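Local coordinates for LPG0439 HIT-related domain-containing protein (PDB 5L0L), which is of unknown function but contains a HIT-related domain, here as part of a fragment of a longer, probably membrane-spanning protein, at residues G1-Y10 against G114-P124. Sequence-based numbering, arbitrary orientation.
Sequences GKKEFLKHEY and GVTLIGSEEEP
The hydrogen bond from Thr116 N to Lys2 O opens a parallel ladder in which the axes of strands 3-5 and 115-118 come within 4.7 Å, their directions 29° apart; Lys3 pairs with Thr116, and donors alternate: Glu4 N to Thr116 O, Ile118 N to Glu4 O, Leu6 N to Ile118 O. Strand 3-5 is thereby an edge of a small mixed sheet, centred on 115-118 with antiparallel 107-110 beyond, and separate from the chain's six-stranded antiparallel sheet.

At the start of the ladder the Lys2 chain, bent at its second and third torsions, curls back. Lys2 NZ donates a hydrogen bond to Gly114 O (2.9 Å), tilted from the carbonyl plane, and also forms a salt bridge with Asp136 of the second subunit. A water joins this corner, donating to Lys2 O and Gly114 O and accepting from Thr116 OG1. Lys3, Phe5, Thr116 and Ile118 point to one face, where Phe5 CD1 lies 3.5 Å from Ile118 CB and Ile118 packs on Ile96 of the second subunit. Glu4 and Leu117 point to the other, and Glu4 CG rests against Val115 CG1. Beyond the strands, Leu6 CD2 presses to 3.4 Å from Ser120 C.

The Tyr10 ring is sandwiched: His8 ND1 sits over the centre of one face, Pro124 CB over the opposite one in a CH-pi contact. Tyr10 OH donates to Ser120 O at 2.8 Å from above the carbonyl plane and also bonds Asn68. Glu121 OE2 lies 3.1 Å from His8 CD2, ring and carboxylate planes 65° apart.

The chemistry thus divides along the chain: backbone bonds set the register, a lysine ties one end to the second subunit, and a buried tyrosine holds the other against 120-124, where Ser120 OG accepts from Glu123 N in an ST motif.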
loop_
_atom_site.group_PDB
_atom_site.type_symbol
_atom_site.label_atom_id
_atom_site.label_comp_id
_atom_site.label_asym_id
_atom_site.label_seq_id
_atom_site.Cartn_x
_atom_site.Cartn_y
_atom_site.Cartn_z
ATOM N N GLY A 1 -27.353 -5.712 -0.019
ATOM C CA GLY A 1 -26.855 -4.429 0.591
ATOM C C GLY A 1 -25.921 -4.570 1.804
ATOM O O GLY A 1 -26.155 -3.958 2.855
ATOM N N LYS A 2 -24.854 -5.360 1.662
ATOM C CA LYS A 2 -23.914 -5.602 2.755
ATOM C C LYS A 2 -22.971 -4.410 2.937
ATOM O O LYS A 2 -22.583 -4.126 4.054
ATOM C CB LYS A 2 -23.103 -6.880 2.521
ATOM C CG LYS A 2 -23.920 -8.168 2.560
ATOM C CD LYS A 2 -24.327 -8.616 3.966
ATOM C CE LYS A 2 -23.111 -8.922 4.849
ATOM N NZ LYS A 2 -23.473 -9.401 6.212
ATOM N N LYS A 3 -22.616 -3.729 1.850
ATOM C CA LYS A 3 -21.746 -2.540 1.886
ATOM C C LYS A 3 -22.514 -1.269 1.515
ATOM O O LYS A 3 -23.085 -1.221 0.437
ATOM C CB LYS A 3 -20.596 -2.738 0.898
ATOM C CG LYS A 3 -19.524 -1.670 0.965
ATOM C CD LYS A 3 -18.250 -2.097 0.234
ATOM C CE LYS A 3 -18.301 -1.752 -1.231
ATOM N NZ LYS A 3 -16.922 -1.750 -1.799
ATOM N N GLU A 4 -22.561 -0.278 2.407
ATOM C CA GLU A 4 -23.327 0.956 2.192
ATOM C C GLU A 4 -22.435 2.177 2.342
ATOM O O GLU A 4 -21.465 2.166 3.126
ATOM C CB GLU A 4 -24.488 1.103 3.184
ATOM C CG GLU A 4 -25.594 0.025 3.086
ATOM C CD GLU A 4 -26.573 0.165 1.917
ATOM O OE1 GLU A 4 -27.025 1.295 1.579
ATOM O OE2 GLU A 4 -26.945 -0.898 1.330
ATOM N N PHE A 5 -22.778 3.223 1.598
ATOM C CA PHE A 5 -22.075 4.499 1.655
ATOM C C PHE A 5 -22.902 5.553 2.364
ATOM O O PHE A 5 -24.080 5.764 2.029
ATOM C CB PHE A 5 -21.739 4.957 0.255
ATOM C CG PHE A 5 -20.748 4.076 -0.429
ATOM C CD1 PHE A 5 -19.383 4.280 -0.256
ATOM C CD2 PHE A 5 -21.172 3.011 -1.223
ATOM C CE1 PHE A 5 -18.457 3.463 -0.890
ATOM C CE2 PHE A 5 -20.248 2.179 -1.855
ATOM C CZ PHE A 5 -18.887 2.405 -1.693
ATOM N N LEU A 6 -22.288 6.234 3.326
ATOM C CA LEU A 6 -22.939 7.345 4.009
ATOM C C LEU A 6 -23.304 8.455 3.020
ATOM O O LEU A 6 -22.525 8.783 2.118
ATOM C CB LEU A 6 -22.040 7.928 5.103
ATOM C CG LEU A 6 -22.688 8.941 6.059
ATOM C CD1 LEU A 6 -23.620 8.254 7.046
ATOM C CD2 LEU A 6 -21.632 9.751 6.794
ATOM N N LYS A 7 -24.505 8.998 3.176
ATOM C CA LYS A 7 -24.917 10.214 2.446
ATOM C C LYS A 7 -24.902 11.339 3.454
ATOM O O LYS A 7 -25.632 11.283 4.443
ATOM C CB LYS A 7 -26.314 10.066 1.833
ATOM C CG LYS A 7 -26.352 9.478 0.423
ATOM C CD LYS A 7 -26.203 7.961 0.438
ATOM C CE LYS A 7 -25.836 7.389 -0.932
ATOM N NZ LYS A 7 -25.489 5.940 -0.824
ATOM N N HIS A 8 -24.060 12.341 3.210
ATOM C CA HIS A 8 -23.813 13.411 4.174
ATOM C C HIS A 8 -23.158 14.649 3.534
ATOM O O HIS A 8 -22.373 14.535 2.599
ATOM C CB HIS A 8 -22.931 12.900 5.317
ATOM C CG HIS A 8 -22.829 13.855 6.465
ATOM N ND1 HIS A 8 -21.771 14.728 6.617
ATOM C CD2 HIS A 8 -23.670 14.100 7.496
ATOM C CE1 HIS A 8 -21.957 15.455 7.705
ATOM N NE2 HIS A 8 -23.100 15.093 8.255
ATOM N N GLU A 9 -23.498 15.818 4.073
ATOM C CA GLU A 9 -23.031 17.124 3.597
ATOM C C GLU A 9 -21.975 17.647 4.587
ATOM O O GLU A 9 -22.287 17.863 5.759
ATOM C CB GLU A 9 -24.241 18.073 3.505
ATOM C CG GLU A 9 -23.965 19.575 3.538
ATOM C CD GLU A 9 -23.581 20.140 2.183
ATOM O OE1 GLU A 9 -22.615 19.616 1.573
ATOM O OE2 GLU A 9 -24.240 21.116 1.743
ATOM N N TYR A 10 -20.735 17.826 4.122
ATOM C CA TYR A 10 -19.634 18.327 4.964
ATOM C C TYR A 10 -19.423 19.825 4.702
ATOM O O TYR A 10 -19.511 20.272 3.557
ATOM C CB TYR A 10 -18.331 17.539 4.679
ATOM C CG TYR A 10 -18.461 16.025 4.873
ATOM C CD1 TYR A 10 -18.922 15.204 3.831
ATOM C CD2 TYR A 10 -18.149 15.420 6.105
ATOM C CE1 TYR A 10 -19.061 13.832 4.010
ATOM C CE2 TYR A 10 -18.281 14.041 6.289
ATOM C CZ TYR A 10 -18.738 13.258 5.241
ATOM O OH TYR A 10 -18.877 11.907 5.408
ATOM N N GLY A 114 -25.217 -6.723 9.990
ATOM C CA GLY A 114 -24.168 -7.187 9.094
ATOM C C GLY A 114 -23.731 -6.193 8.020
ATOM O O GLY A 114 -23.126 -6.590 7.020
ATOM N N VAL A 115 -24.024 -4.908 8.221
ATOM C CA VAL A 115 -23.760 -3.897 7.224
ATOM C C VAL A 115 -22.425 -3.183 7.536
ATOM O O VAL A 115 -22.159 -2.800 8.682
ATOM C CB VAL A 115 -24.909 -2.865 7.152
ATOM C CG1 VAL A 115 -24.569 -1.705 6.224
ATOM C CG2 VAL A 115 -26.217 -3.530 6.717
ATOM N N THR A 116 -21.608 -3.049 6.492
ATOM C CA THR A 116 -20.371 -2.289 6.527
ATOM C C THR A 116 -20.687 -0.894 5.958
ATOM O O THR A 116 -21.173 -0.776 4.821
ATOM C CB THR A 116 -19.284 -2.978 5.683
ATOM O OG1 THR A 116 -18.972 -4.271 6.228
ATOM C CG2 THR A 116 -18.031 -2.142 5.631
ATOM N N LEU A 117 -20.443 0.150 6.749
ATOM C CA LEU A 117 -20.764 1.513 6.368
ATOM C C LEU A 117 -19.471 2.267 6.004
ATOM O O LEU A 117 -18.512 2.208 6.769
ATOM C CB LEU A 117 -21.436 2.221 7.540
ATOM C CG LEU A 117 -21.888 3.673 7.317
ATOM C CD1 LEU A 117 -22.877 3.735 6.158
ATOM C CD2 LEU A 117 -22.467 4.276 8.589
ATOM N N ILE A 118 -19.473 2.937 4.852
ATOM C CA ILE A 118 -18.303 3.663 4.318
ATOM C C ILE A 118 -18.622 5.140 4.442
ATOM O O ILE A 118 -19.553 5.645 3.781
ATOM C CB ILE A 118 -18.072 3.342 2.833
ATOM C CG1 ILE A 118 -17.957 1.830 2.598
ATOM C CG2 ILE A 118 -16.839 4.087 2.278
ATOM C CD1 ILE A 118 -16.879 1.170 3.387
ATOM N N GLY A 119 -17.861 5.826 5.289
ATOM C CA GLY A 119 -18.054 7.221 5.592
ATOM C C GLY A 119 -18.609 7.400 6.980
ATOM O O GLY A 119 -19.345 6.548 7.470
ATOM N N SER A 120 -18.230 8.498 7.623
ATOM C CA SER A 120 -18.786 8.895 8.919
ATOM C C SER A 120 -19.038 10.400 8.914
ATOM O O SER A 120 -18.525 11.126 8.064
ATOM C CB SER A 120 -17.845 8.550 10.087
ATOM O OG SER A 120 -16.682 9.372 10.096
ATOM N N GLU A 121 -19.808 10.840 9.904
ATOM C CA GLU A 121 -20.163 12.251 10.097
ATOM C C GLU A 121 -18.894 13.084 10.327
ATOM O O GLU A 121 -18.774 14.186 9.793
ATOM C CB GLU A 121 -21.102 12.427 11.307
ATOM C CG GLU A 121 -22.362 11.553 11.363
ATOM C CD GLU A 121 -23.569 12.168 10.672
ATOM O OE1 GLU A 121 -24.222 13.065 11.261
ATOM O OE2 GLU A 121 -23.890 11.725 9.547
ATOM N N GLU A 122 -17.945 12.525 11.092
ATOM C CA GLU A 122 -16.677 13.213 11.439
ATOM C C GLU A 122 -15.639 13.175 10.326
ATOM O O GLU A 122 -14.800 14.063 10.228
ATOM C CB GLU A 122 -16.027 12.597 12.688
ATOM C CG GLU A 122 -16.946 12.431 13.895
ATOM C CD GLU A 122 -17.438 11.001 14.067
ATOM O OE1 GLU A 122 -16.843 10.284 14.914
ATOM O OE2 GLU A 122 -18.398 10.586 13.356
ATOM N N GLU A 123 -15.683 12.137 9.493
ATOM C CA GLU A 123 -14.649 11.934 8.494
ATOM C C GLU A 123 -15.237 11.292 7.220
ATOM O O GLU A 123 -15.718 10.149 7.266
ATOM C CB GLU A 123 -13.562 11.047 9.131
ATOM C CG GLU A 123 -12.388 10.706 8.229
ATOM C CD GLU A 123 -11.235 10.048 8.978
ATOM O OE1 GLU A 123 -11.180 10.122 10.236
ATOM O OE2 GLU A 123 -10.374 9.453 8.306
ATOM N N PRO A 124 -15.200 12.006 6.086
ATOM C CA PRO A 124 -15.642 11.334 4.858
ATOM C C PRO A 124 -14.659 10.227 4.491
ATOM O O PRO A 124 -13.476 10.302 4.868
ATOM C CB PRO A 124 -15.608 12.435 3.809
ATOM C CG PRO A 124 -14.650 13.451 4.335
ATOM C CD PRO A 124 -14.775 13.394 5.835
HETATM O O HOH W 1 -20.796 -6.193 5.493
#